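Local coordinates for GH26C (Muricauda sp. MAR_2010_75, PDB 6Q78), which probably hydrolyses internal beta-1,4-mannosidic bonds in mannans, as an endo-mannanase of glycoside hydrolase family 26, at residues 67-72 with 219-224; 74-79 with 401-406; 79-84 with 355-360; 315-320 with 365-370. All blocks are in the same frame, centred on the assembly; numbering follows the deposited sequence.

Contact 1: 67-72 with 219-224; sequences VALFYN and PIIFRP
At the N-terminal end of the beta-barrel, Leu69 of helix 64-76 rests against Pro219, just before strand 220-223, and Ile221 within it. One methyl group does most of the work. CD2 of Leu69 lies 3.9 Å from CB of Pro219. The same CD2 comes within 4.3 Å of CG1 of Ile221. The leucine gets there by setting CG anti to its backbone N (chi1 176°), which carries the branch off the helix and onto the start of the strand. The leucine and the proline ring meet at a slant. Ile221 starts out across the line to the helix, and its outer carbons then turn nearer.

The fold is the (beta/alpha)8 barrel of the family. Helix 64-76 comes just before the first barrel strand and covers the barrel floor, where Leu69 also touches Val153 and Leu266 of the two flanking strands. Ile221 belongs to the barrel interior: its CD1 lies 4.0 Å from CE1 of Phe369, on the last barrel strand. All three touching residues are buried and the contact is purely apolar. Further along the same strand the chemistry changes. Arg223 forms salt bridges with Glu335 and Asp297, towards the C-terminal end of the barrel, where TIM-barrel glycosidases carry their active site.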
loop_
_atom_site.group_PDB
_atom_site.type_symbol
_atom_site.label_atom_id
_atom_site.label_comp_id
_atom_site.label_asym_id
_atom_site.label_seq_id
_atom_site.Cartn_x
_atom_site.Cartn_y
_atom_site.Cartn_z
ATOM N N VAL A 67 14.944 -4.103 -7.872
ATOM C CA VAL A 67 15.930 -4.558 -6.888
ATOM C C VAL A 67 16.419 -3.374 -6.053
ATOM O O VAL A 67 16.528 -3.450 -4.813
ATOM C CB VAL A 67 17.104 -5.254 -7.611
ATOM C CG1 VAL A 67 18.217 -5.644 -6.590
ATOM C CG2 VAL A 67 16.618 -6.512 -8.370
ATOM N N ALA A 68 16.744 -2.259 -6.726
ATOM C CA ALA A 68 17.208 -1.087 -5.984
ATOM C C ALA A 68 16.131 -0.591 -5.023
ATOM O O ALA A 68 16.432 -0.222 -3.878
ATOM C CB ALA A 68 17.624 0.019 -6.951
ATOM N N LEU A 69 14.863 -0.572 -5.466
ATOM C CA LEU A 69 13.798 -0.149 -4.559
ATOM C C LEU A 69 13.763 -1.009 -3.294
ATOM O O LEU A 69 13.656 -0.483 -2.173
ATOM C CB LEU A 69 12.462 -0.158 -5.287
ATOM C CG LEU A 69 11.262 0.167 -4.406
ATOM C CD1 LEU A 69 11.283 1.578 -3.861
ATOM C CD2 LEU A 69 9.972 -0.071 -5.175
ATOM N N PHE A 70 13.841 -2.334 -3.448
ATOM C CA PHE A 70 13.830 -3.199 -2.273
ATOM C C PHE A 70 15.008 -2.867 -1.358
ATOM O O PHE A 70 14.837 -2.669 -0.146
ATOM C CB PHE A 70 13.855 -4.668 -2.719
ATOM C CG PHE A 70 13.772 -5.644 -1.589
ATOM C CD1 PHE A 70 14.903 -5.941 -0.826
ATOM C CD2 PHE A 70 12.554 -6.276 -1.296
ATOM C CE1 PHE A 70 14.832 -6.875 0.218
ATOM C CE2 PHE A 70 12.489 -7.204 -0.278
ATOM C CZ PHE A 70 13.625 -7.493 0.502
ATOM N N TYR A 71 16.221 -2.817 -1.922
ATOM C CA TYR A 71 17.392 -2.531 -1.102
ATOM C C TYR A 71 17.229 -1.198 -0.388
ATOM O O TYR A 71 17.472 -1.088 0.817
ATOM C CB TYR A 71 18.667 -2.522 -1.955
ATOM C CG TYR A 71 19.874 -2.164 -1.110
ATOM C CD1 TYR A 71 20.542 -3.148 -0.369
ATOM C CD2 TYR A 71 20.354 -0.848 -1.034
ATOM C CE1 TYR A 71 21.635 -2.835 0.425
ATOM C CE2 TYR A 71 21.452 -0.531 -0.235
ATOM C CZ TYR A 71 22.090 -1.538 0.484
ATOM O OH TYR A 71 23.184 -1.249 1.284
ATOM N N ASN A 72 16.839 -0.163 -1.124
ATOM C CA ASN A 72 16.853 1.173 -0.532
ATOM C C ASN A 72 15.756 1.345 0.513
ATOM O O ASN A 72 15.951 2.097 1.472
ATOM C CB ASN A 72 16.747 2.248 -1.627
ATOM C CG ASN A 72 18.071 2.498 -2.293
ATOM O OD1 ASN A 72 19.040 2.790 -1.609
ATOM N ND2 ASN A 72 18.139 2.354 -3.615
ATOM N N PRO A 219 8.993 0.458 -10.992
ATOM C CA PRO A 219 8.677 -0.584 -9.997
ATOM C C PRO A 219 7.432 -0.205 -9.230
ATOM O O PRO A 219 7.262 0.950 -8.843
ATOM C CB PRO A 219 9.909 -0.597 -9.076
ATOM C CG PRO A 219 11.015 0.036 -9.948
ATOM C CD PRO A 219 10.295 1.098 -10.729
ATOM N N ILE A 220 6.544 -1.185 -9.028
ATOM C CA ILE A 220 5.410 -0.920 -8.160
ATOM C C ILE A 220 5.344 -1.957 -7.053
ATOM O O ILE A 220 5.713 -3.126 -7.236
ATOM C CB ILE A 220 4.079 -0.837 -8.923
ATOM C CG1 ILE A 220 3.707 -2.169 -9.536
ATOM C CG2 ILE A 220 4.075 0.319 -9.977
ATOM C CD1 ILE A 220 2.240 -2.229 -9.925
ATOM N N ILE A 221 4.837 -1.522 -5.907
ATOM C CA ILE A 221 4.509 -2.432 -4.809
ATOM C C ILE A 221 3.041 -2.797 -4.945
ATOM O O ILE A 221 2.180 -1.920 -4.973
ATOM C CB ILE A 221 4.780 -1.760 -3.459
ATOM C CG1 ILE A 221 6.273 -1.381 -3.331
ATOM C CG2 ILE A 221 4.276 -2.659 -2.321
ATOM C CD1 ILE A 221 6.562 -0.495 -2.179
ATOM N N PHE A 222 2.759 -4.080 -5.095
ATOM C CA PHE A 222 1.400 -4.574 -5.274
ATOM C C PHE A 222 0.945 -5.213 -3.956
ATOM O O PHE A 222 1.618 -6.125 -3.416
ATOM C CB PHE A 222 1.408 -5.593 -6.420
ATOM C CG PHE A 222 0.061 -6.233 -6.715
ATOM C CD1 PHE A 222 -0.019 -7.607 -6.958
ATOM C CD2 PHE A 222 -1.084 -5.472 -6.859
ATOM C CE1 PHE A 222 -1.230 -8.201 -7.316
ATOM C CE2 PHE A 222 -2.314 -6.086 -7.173
ATOM C CZ PHE A 222 -2.345 -7.434 -7.425
ATOM N N ARG A 223 -0.167 -4.687 -3.408
ATOM C CA ARG A 223 -0.686 -5.050 -2.078
ATOM C C ARG A 223 -2.107 -5.574 -2.212
ATOM O O ARG A 223 -3.056 -4.841 -1.918
ATOM C CB ARG A 223 -0.642 -3.818 -1.160
ATOM C CG ARG A 223 -0.994 -4.091 0.296
ATOM C CD ARG A 223 -0.719 -2.849 1.137
ATOM N NE ARG A 223 -1.634 -1.751 0.819
ATOM C CZ ARG A 223 -2.764 -1.491 1.484
ATOM N NH1 ARG A 223 -3.169 -2.243 2.506
ATOM N NH2 ARG A 223 -3.493 -0.442 1.145
ATOM N N PRO A 224 -2.301 -6.817 -2.665
ATOM C CA PRO A 224 -3.652 -7.317 -2.959
ATOM C C PRO A 224 -4.299 -7.957 -1.735
ATOM O O PRO A 224 -3.622 -8.373 -0.780
ATOM C CB PRO A 224 -3.388 -8.415 -3.995
ATOM C CG PRO A 224 -2.029 -8.971 -3.555
ATOM C CD PRO A 224 -1.232 -7.735 -3.107
#

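Contact 2: 74-79 with 401-406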
loop_
_atom_site.group_PDB
_atom_site.type_symbol
_atom_site.label_atom_id
_atom_site.label_comp_id
_atom_site.label_asym_id
_atom_site.label_seq_id
_atom_site.Cartn_x
_atom_site.Cartn_y
_atom_site.Cartn_z
ATOM N N LYS A 74 14.686 -1.111 2.471
ATOM C CA LYS A 74 15.184 -1.850 3.623
ATOM C C LYS A 74 16.253 -1.045 4.351
ATOM O O LYS A 74 16.258 -0.979 5.587
ATOM C CB LYS A 74 15.721 -3.199 3.147
ATOM C CG LYS A 74 16.254 -4.130 4.230
ATOM C CD LYS A 74 15.162 -4.622 5.159
ATOM C CE LYS A 74 15.738 -5.742 6.016
ATOM N NZ LYS A 74 14.797 -6.061 7.120
ATOM N N LEU A 75 17.140 -0.385 3.588
ATOM C CA LEU A 75 18.220 0.400 4.178
ATOM C C LEU A 75 17.665 1.603 4.933
ATOM O O LEU A 75 18.024 1.843 6.094
ATOM C CB LEU A 75 19.197 0.855 3.085
ATOM C CG LEU A 75 20.319 1.751 3.604
ATOM C CD1 LEU A 75 21.156 0.997 4.606
ATOM C CD2 LEU A 75 21.171 2.241 2.441
ATOM N N LEU A 76 16.770 2.364 4.298
ATOM C CA LEU A 76 16.313 3.577 4.974
ATOM C C LEU A 76 15.435 3.245 6.182
ATOM O O LEU A 76 15.434 4.002 7.170
ATOM C CB LEU A 76 15.647 4.545 4.005
ATOM C CG LEU A 76 14.251 4.221 3.549
ATOM C CD1 LEU A 76 13.206 4.707 4.569
ATOM C CD2 LEU A 76 14.014 4.942 2.205
ATOM N N SER A 77 14.793 2.074 6.179
ATOM C CA SER A 77 13.961 1.681 7.321
ATOM C C SER A 77 14.761 1.539 8.619
ATOM O O SER A 77 14.161 1.526 9.703
ATOM C CB SER A 77 13.153 0.396 7.014
ATOM O OG SER A 77 13.999 -0.737 7.124
ATOM N N GLN A 78 16.096 1.387 8.561
ATOM C CA GLN A 78 16.855 1.268 9.808
ATOM C C GLN A 78 16.641 2.473 10.714
ATOM O O GLN A 78 16.615 2.334 11.945
ATOM C CB GLN A 78 18.356 1.088 9.528
ATOM C CG GLN A 78 18.658 -0.131 8.669
ATOM C CD GLN A 78 17.890 -1.371 9.152
ATOM O OE1 GLN A 78 18.173 -1.892 10.225
ATOM N NE2 GLN A 78 16.899 -1.827 8.370
ATOM N N ASN A 79 16.472 3.660 10.136
ATOM C CA ASN A 79 16.278 4.823 10.985
ATOM C C ASN A 79 15.307 5.866 10.453
ATOM O O ASN A 79 15.218 6.942 11.054
ATOM C CB ASN A 79 17.617 5.521 11.239
ATOM C CG ASN A 79 18.285 5.961 9.969
ATOM O OD1 ASN A 79 17.680 5.986 8.901
ATOM N ND2 ASN A 79 19.566 6.320 10.078
ATOM N N GLU A 401 13.272 11.587 11.065
ATOM C CA GLU A 401 12.879 10.287 10.527
ATOM C C GLU A 401 12.010 10.408 9.277
ATOM O O GLU A 401 11.965 9.470 8.477
ATOM C CB GLU A 401 12.105 9.501 11.589
ATOM C CG GLU A 401 12.955 8.982 12.795
ATOM C CD GLU A 401 13.475 10.071 13.747
ATOM O OE1 GLU A 401 12.873 11.157 13.811
ATOM O OE2 GLU A 401 14.507 9.843 14.453
ATOM N N VAL A 402 11.265 11.499 9.121
ATOM C CA VAL A 402 10.253 11.572 8.053
ATOM C C VAL A 402 10.899 11.963 6.727
ATOM O O VAL A 402 11.608 12.977 6.638
ATOM C CB VAL A 402 9.128 12.558 8.421
ATOM C CG1 VAL A 402 8.268 12.888 7.207
ATOM C CG2 VAL A 402 8.267 12.016 9.556
ATOM N N ILE A 403 10.599 11.197 5.678
ATOM C CA ILE A 403 11.092 11.465 4.317
ATOM C C ILE A 403 9.900 11.800 3.419
ATOM O O ILE A 403 9.033 10.950 3.192
ATOM C CB ILE A 403 11.868 10.249 3.769
ATOM C CG1 ILE A 403 13.058 9.952 4.686
ATOM C CG2 ILE A 403 12.329 10.422 2.324
ATOM C CD1 ILE A 403 13.791 8.686 4.297
ATOM N N LEU A 404 9.872 13.031 2.883
ATOM C CA LEU A 404 8.952 13.458 1.828
ATOM C C LEU A 404 9.726 13.535 0.507
ATOM O O LEU A 404 10.911 13.216 0.457
ATOM C CB LEU A 404 8.318 14.801 2.191
ATOM C CG LEU A 404 7.480 14.821 3.472
ATOM C CD1 LEU A 404 6.940 16.229 3.772
ATOM C CD2 LEU A 404 6.329 13.827 3.398
ATOM N N ALA A 405 9.074 14.008 -0.563
ATOM C CA ALA A 405 9.747 14.039 -1.860
ATOM C C ALA A 405 11.061 14.807 -1.808
ATOM O O ALA A 405 12.062 14.367 -2.372
ATOM C CB ALA A 405 8.843 14.641 -2.946
ATOM N N ASP A 406 11.097 15.938 -1.107
ATOM C CA ASP A 406 12.294 16.770 -1.174
ATOM C C ASP A 406 13.504 16.058 -0.605
ATOM O O ASP A 406 14.618 16.257 -1.115
ATOM C CB ASP A 406 12.050 18.144 -0.554
ATOM C CG ASP A 406 11.237 19.067 -1.468
ATOM O OD1 ASP A 406 10.992 18.717 -2.640
ATOM O OD2 ASP A 406 10.806 20.152 -1.013
HETATM O O HOH W 1 16.049 7.621 13.718
#
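Leu76 holds CG between its backbone N and carbonyl carbon (chi1 76°), and this turns the branch towards Ile403. Ile403 answers with the end of its longer branch. The two CD1 methyls, of Leu76 and Ile403, meet tip to tip at 4.0 Å, and the side chains approach at a slant. Both residues are buried.

The second touch is nearer the surface. CG of Glu401 lies 3.5 Å from O of Asn79. From there the glutamate chain bends at chi2 (69°), which sets the place of the carboxylate. A water then spans the gap. It donates to Asn79 O at 2.9 Å and also to OE2 of Glu401 at 2.8 Å. The carboxylate is thus tied to the backbone of the other segment through one solvent molecule.

Lys74 O takes two side-chain donors. Ser77 OG donates to O of Lys74 at 2.7 Å. Gln78 NE2 donates to the same Lys74 O at 3.0 Å, nearly straight (164°). The two donors reach that oxygen from opposite faces of the carbonyl plane. The other end of the Gln78 amide, OE1, accepts from NZ of Lys366.

Backbone bonds from Ile403 to Phe81 and Val83 align strand 402-403 parallel to strand 81-86. The arrangement is that of a (beta/alpha)8 barrel whose C-terminal tail, after the last helix, returns to add a short extra strand beside the first barrel strand, close to the helix that covers the barrel floor.

Contact 3: 79-84 with 355-360; sequences NSFIVG and NLFEAL
The ring of Phe81 and the side chain of Leu360 cross at about a right angle. The far end of the ring makes the contact. CD1 of Leu360 lies 3.7 Å from CZ of Phe81 and equally close to CE1, approaching the ring obliquely. CB of Leu360 backs this up at 4.1 Å from CE2 of Phe81. Phe357, one helical turn earlier, comes from another direction: its CD1 sits at the edge of the Phe81 ring, near the ring plane, 4.3 Å from CZ.

A chi1 of 54° places the Phe81 ring above its own backbone, flanked by N and C, and aims it at the helix. The next residue, Ile82, pairs through its backbone with Gly368 and Thr370. On the helix, Leu360 also touches the side chain of Thr370 on strand 369-372. The Phe357 ring also leans on Lys399 and Glu401. All three residues of the contact are buried.

This is the outer layer of a (beta/alpha)8 barrel. A large side chain of the first strand points outward into the helical ring and meets helix 351-361, which joins the seventh and eighth strands.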
loop_
_atom_site.group_PDB
_atom_site.type_symbol
_atom_site.label_atom_id
_atom_site.label_comp_id
_atom_site.label_asym_id
_atom_site.label_seq_id
_atom_site.Cartn_x
_atom_site.Cartn_y
_atom_site.Cartn_z
ATOM N N ASN A 79 16.472 3.660 10.136
ATOM C CA ASN A 79 16.278 4.823 10.985
ATOM C C ASN A 79 15.307 5.866 10.453
ATOM O O ASN A 79 15.218 6.942 11.054
ATOM C CB ASN A 79 17.617 5.521 11.239
ATOM C CG ASN A 79 18.285 5.961 9.969
ATOM O OD1 ASN A 79 17.680 5.986 8.901
ATOM N ND2 ASN A 79 19.566 6.320 10.078
ATOM N N SER A 80 14.604 5.624 9.353
ATOM C CA SER A 80 13.768 6.656 8.760
ATOM C C SER A 80 12.591 5.958 8.093
ATOM O O SER A 80 12.538 4.720 8.035
ATOM C CB SER A 80 14.537 7.421 7.668
ATOM O OG SER A 80 15.648 8.146 8.199
ATOM N N PHE A 81 11.649 6.756 7.566
ATOM C CA PHE A 81 10.560 6.181 6.784
ATOM C C PHE A 81 9.968 7.215 5.819
ATOM O O PHE A 81 9.894 8.415 6.121
ATOM C CB PHE A 81 9.446 5.576 7.674
ATOM C CG PHE A 81 8.907 6.525 8.697
ATOM C CD1 PHE A 81 7.869 7.390 8.373
ATOM C CD2 PHE A 81 9.417 6.546 9.977
ATOM C CE1 PHE A 81 7.386 8.301 9.306
ATOM C CE2 PHE A 81 8.923 7.440 10.944
ATOM C CZ PHE A 81 7.899 8.315 10.608
ATOM N N ILE A 82 9.531 6.728 4.667
ATOM C CA ILE A 82 8.856 7.596 3.698
ATOM C C ILE A 82 7.408 7.765 4.108
ATOM O O ILE A 82 6.772 6.807 4.560
ATOM C CB ILE A 82 8.974 6.976 2.298
ATOM C CG1 ILE A 82 10.448 6.961 1.875
ATOM C CG2 ILE A 82 8.150 7.753 1.269
ATOM C CD1 ILE A 82 10.712 6.142 0.586
ATOM N N VAL A 83 6.884 8.982 3.942
ATOM C CA VAL A 83 5.468 9.271 4.147
ATOM C C VAL A 83 4.821 9.556 2.805
ATOM O O VAL A 83 5.282 10.422 2.058
ATOM C CB VAL A 83 5.298 10.460 5.098
ATOM C CG1 VAL A 83 3.855 10.959 5.123
ATOM C CG2 VAL A 83 5.754 10.028 6.514
ATOM N N GLY A 84 3.724 8.852 2.528
ATOM C CA GLY A 84 2.975 9.127 1.317
ATOM C C GLY A 84 1.475 9.215 1.530
ATOM O O GLY A 84 0.980 9.210 2.664
ATOM N N ASN A 355 1.027 11.012 18.705
ATOM C CA ASN A 355 0.334 9.733 18.597
ATOM C C ASN A 355 0.923 8.917 17.453
ATOM O O ASN A 355 1.563 7.891 17.680
ATOM C CB ASN A 355 -1.176 9.922 18.424
ATOM C CG ASN A 355 -1.836 10.514 19.655
ATOM O OD1 ASN A 355 -1.164 10.975 20.597
ATOM N ND2 ASN A 355 -3.175 10.493 19.667
ATOM N N LEU A 356 0.720 9.346 16.214
ATOM C CA LEU A 356 1.225 8.588 15.080
ATOM C C LEU A 356 2.743 8.468 15.124
ATOM O O LEU A 356 3.289 7.365 14.997
ATOM C CB LEU A 356 0.770 9.240 13.773
ATOM C CG LEU A 356 1.353 8.545 12.546
ATOM C CD1 LEU A 356 0.852 7.075 12.426
ATOM C CD2 LEU A 356 0.934 9.315 11.309
ATOM N N PHE A 357 3.452 9.593 15.314
ATOM C CA PHE A 357 4.913 9.524 15.275
ATOM C C PHE A 357 5.448 8.577 16.337
ATOM O O PHE A 357 6.382 7.801 16.081
ATOM C CB PHE A 357 5.529 10.906 15.449
ATOM C CG PHE A 357 7.039 10.905 15.373
ATOM C CD1 PHE A 357 7.675 10.839 14.135
ATOM C CD2 PHE A 357 7.807 10.920 16.535
ATOM C CE1 PHE A 357 9.090 10.830 14.068
ATOM C CE2 PHE A 357 9.202 10.902 16.471
ATOM C CZ PHE A 357 9.837 10.864 15.240
ATOM N N GLU A 358 4.876 8.630 17.532
ATOM C CA GLU A 358 5.311 7.737 18.601
ATOM C C GLU A 358 5.068 6.278 18.243
ATOM O O GLU A 358 5.929 5.423 18.472
ATOM C CB GLU A 358 4.599 8.117 19.901
ATOM C CG GLU A 358 5.091 9.430 20.429
ATOM C CD GLU A 358 6.526 9.317 20.867
ATOM O OE1 GLU A 358 6.867 8.254 21.426
ATOM O OE2 GLU A 358 7.309 10.258 20.634
ATOM N N ALA A 359 3.904 5.963 17.678
ATOM C CA ALA A 359 3.668 4.578 17.292
ATOM C C ALA A 359 4.649 4.116 16.225
ATOM O O ALA A 359 4.984 2.927 16.163
ATOM C CB ALA A 359 2.224 4.415 16.807
ATOM N N LEU A 360 5.059 5.018 15.313
ATOM C CA LEU A 360 5.964 4.658 14.222
ATOM C C LEU A 360 7.416 4.526 14.652
ATOM O O LEU A 360 8.220 3.989 13.881
ATOM C CB LEU A 360 5.901 5.719 13.116
ATOM C CG LEU A 360 4.573 5.873 12.378
ATOM C CD1 LEU A 360 4.564 7.057 11.404
ATOM C CD2 LEU A 360 4.308 4.599 11.610
#

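Contact 4: 315-320 with 365-370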
loop_
_atom_site.group_PDB
_atom_site.type_symbol
_atom_site.label_atom_id
_atom_site.label_comp_id
_atom_site.label_asym_id
_atom_site.label_seq_id
_atom_site.Cartn_x
_atom_site.Cartn_y
_atom_site.Cartn_z
ATOM N N GLN A 315 2.717 -1.593 19.575
ATOM C CA GLN A 315 2.968 -3.012 19.828
ATOM C C GLN A 315 2.715 -3.848 18.579
ATOM O O GLN A 315 3.461 -4.796 18.287
ATOM C CB GLN A 315 2.094 -3.508 20.988
ATOM C CG GLN A 315 2.563 -2.948 22.327
ATOM C CD GLN A 315 1.572 -3.137 23.446
ATOM O OE1 GLN A 315 0.457 -3.590 23.232
ATOM N NE2 GLN A 315 1.984 -2.783 24.656
ATOM N N LYS A 316 1.637 -3.547 17.848
ATOM C CA LYS A 316 1.361 -4.335 16.664
ATOM C C LYS A 316 2.396 -4.046 15.580
ATOM O O LYS A 316 2.890 -4.974 14.922
ATOM C CB LYS A 316 -0.065 -4.052 16.204
ATOM C CG LYS A 316 -1.137 -4.541 17.195
ATOM C CD LYS A 316 -2.490 -3.932 16.816
ATOM C CE LYS A 316 -3.555 -4.245 17.873
ATOM N NZ LYS A 316 -4.852 -3.616 17.396
ATOM N N LEU A 317 2.777 -2.772 15.403
ATOM C CA LEU A 317 3.791 -2.462 14.395
ATOM C C LEU A 317 5.138 -3.076 14.753
ATOM O O LEU A 317 5.919 -3.414 13.840
ATOM C CB LEU A 317 3.882 -0.947 14.160
ATOM C CG LEU A 317 4.559 -0.491 12.853
ATOM C CD1 LEU A 317 3.901 -1.123 11.637
ATOM C CD2 LEU A 317 4.520 1.029 12.744
ATOM N N LYS A 318 5.440 -3.207 16.069
ATOM C CA LYS A 318 6.701 -3.815 16.480
ATOM C C LYS A 318 6.736 -5.285 16.109
ATOM O O LYS A 318 7.802 -5.824 15.752
ATOM C CB LYS A 318 6.928 -3.613 17.981
ATOM C CG LYS A 318 8.248 -4.214 18.487
ATOM C CD LYS A 318 9.455 -3.463 17.904
ATOM C CE LYS A 318 10.759 -3.940 18.593
ATOM N NZ LYS A 318 11.970 -3.418 17.893
ATOM N N ILE A 319 5.583 -5.962 16.196
ATOM C CA ILE A 319 5.505 -7.345 15.736
ATOM C C ILE A 319 5.878 -7.424 14.261
ATOM O O ILE A 319 6.648 -8.296 13.846
ATOM C CB ILE A 319 4.087 -7.895 15.953
ATOM C CG1 ILE A 319 3.816 -8.146 17.450
ATOM C CG2 ILE A 319 3.876 -9.140 15.141
ATOM C CD1 ILE A 319 2.329 -8.422 17.716
ATOM N N VAL A 320 5.236 -6.595 13.431
ATOM C CA VAL A 320 5.562 -6.564 12.008
ATOM C C VAL A 320 7.039 -6.263 11.814
ATOM O O VAL A 320 7.722 -6.905 11.004
ATOM C CB VAL A 320 4.673 -5.543 11.275
ATOM C CG1 VAL A 320 4.975 -5.479 9.744
ATOM C CG2 VAL A 320 3.174 -5.865 11.530
ATOM N N VAL A 365 11.008 0.475 16.353
ATOM C CA VAL A 365 10.295 0.054 15.144
ATOM C C VAL A 365 11.092 0.489 13.912
ATOM O O VAL A 365 11.642 1.598 13.861
ATOM C CB VAL A 365 8.873 0.655 15.152
ATOM C CG1 VAL A 365 8.176 0.531 13.778
ATOM C CG2 VAL A 365 7.995 0.005 16.248
ATOM N N LYS A 366 11.179 -0.400 12.918
ATOM C CA LYS A 366 11.845 -0.133 11.642
ATOM C C LYS A 366 10.853 -0.382 10.514
ATOM O O LYS A 366 10.471 -1.533 10.256
ATOM C CB LYS A 366 13.075 -1.020 11.467
ATOM C CG LYS A 366 14.181 -0.750 12.467
ATOM C CD LYS A 366 15.351 -1.702 12.245
ATOM C CE LYS A 366 16.400 -1.501 13.314
ATOM N NZ LYS A 366 17.441 -2.564 13.217
ATOM N N ILE A 367 10.437 0.686 9.815
ATOM C CA ILE A 367 9.499 0.558 8.701
ATOM C C ILE A 367 10.040 1.352 7.523
ATOM O O ILE A 367 10.678 2.388 7.705
ATOM C CB ILE A 367 8.079 1.065 9.051
ATOM C CG1 ILE A 367 8.143 2.473 9.654
ATOM C CG2 ILE A 367 7.325 0.076 9.971
ATOM C CD1 ILE A 367 6.822 3.249 9.508
ATOM N N GLY A 368 9.753 0.870 6.311
ATOM C CA GLY A 368 10.223 1.581 5.131
ATOM C C GLY A 368 9.328 2.739 4.769
ATOM O O GLY A 368 9.802 3.749 4.232
ATOM N N PHE A 369 8.033 2.628 5.051
ATOM C CA PHE A 369 7.107 3.674 4.640
ATOM C C PHE A 369 5.806 3.567 5.399
ATOM O O PHE A 369 5.465 2.514 5.947
ATOM C CB PHE A 369 6.855 3.669 3.122
ATOM C CG PHE A 369 6.114 2.469 2.621
ATOM C CD1 PHE A 369 6.791 1.355 2.214
ATOM C CD2 PHE A 369 4.734 2.483 2.522
ATOM C CE1 PHE A 369 6.083 0.227 1.697
ATOM C CE2 PHE A 369 4.026 1.382 1.980
ATOM C CZ PHE A 369 4.714 0.271 1.575
ATOM N N THR A 370 5.089 4.693 5.447
ATOM C CA THR A 370 3.700 4.687 5.854
ATOM C C THR A 370 2.910 5.525 4.870
ATOM O O THR A 370 3.463 6.385 4.189
ATOM C CB THR A 370 3.525 5.107 7.304
ATOM O OG1 THR A 370 2.150 4.882 7.679
ATOM C CG2 THR A 370 3.866 6.561 7.468
#
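Leu317 is the first residue of helix segment 315-320 to touch the other segment, and it meets both Val365 and Ile367. A chi1 of -162° swings its branch to the far side from N, which directs the isobutyl group at the loop. CD2 of Leu317 lies 3.8 Å from CG1 of Val365. The other methyl, CD1, is 4.0 Å from CG2 of Ile367. The leucine crosses each of these side chains at about a right angle, and the CG2 methyl of Ile367 lies about equally far from Leu317 CG and Leu317 CD1.

Lys318 follows and uses its backbone as well as its chain. CG2 of Val365 comes within 4.0 Å of CA of Lys318. The same CG2 is 4.1 Å from CD of Lys318. The lysine chain bends at chi2 (67°) and runs past Val365 in the opposite direction. Val365 is thus shared, CG1 going to the leucine and CG2 to the lysine. The polar end of Lys318 goes on to bind O of Asn363 through NZ.

Beyond the segment, Ser321 OG accepts from the backbone N of Lys366. Helix 306-327 lies on the outside of the barrel, against strands 293-298 and 330-336 through Val320. Leu317 also touches Leu360 of helix 351-361. Segment 365-370 runs from that helix into strand 369-372, and Ile367 touches Ala331 of strand 330-336 and Leu360.

How the contacts relate
All four contacts reach the same barrel sheet. Contacts 1 and 3 are fully buried and purely apolar, one at the barrel floor and the other between a strand and the outer helices. Contacts 2 and 4 are only partly buried. In contact 2 a water joins the two segments, and in contact 4 a lysine chain takes part in the packing. Contacts 1 and 2 share helix 64-76. Contacts 2 and 3 share Asn79, and their strands 402-403 and 81-86 are neighbours. Strand 81-86 also pairs with strand 369-372 of contact 4. Contact 1 meets contact 4 across the barrel interior.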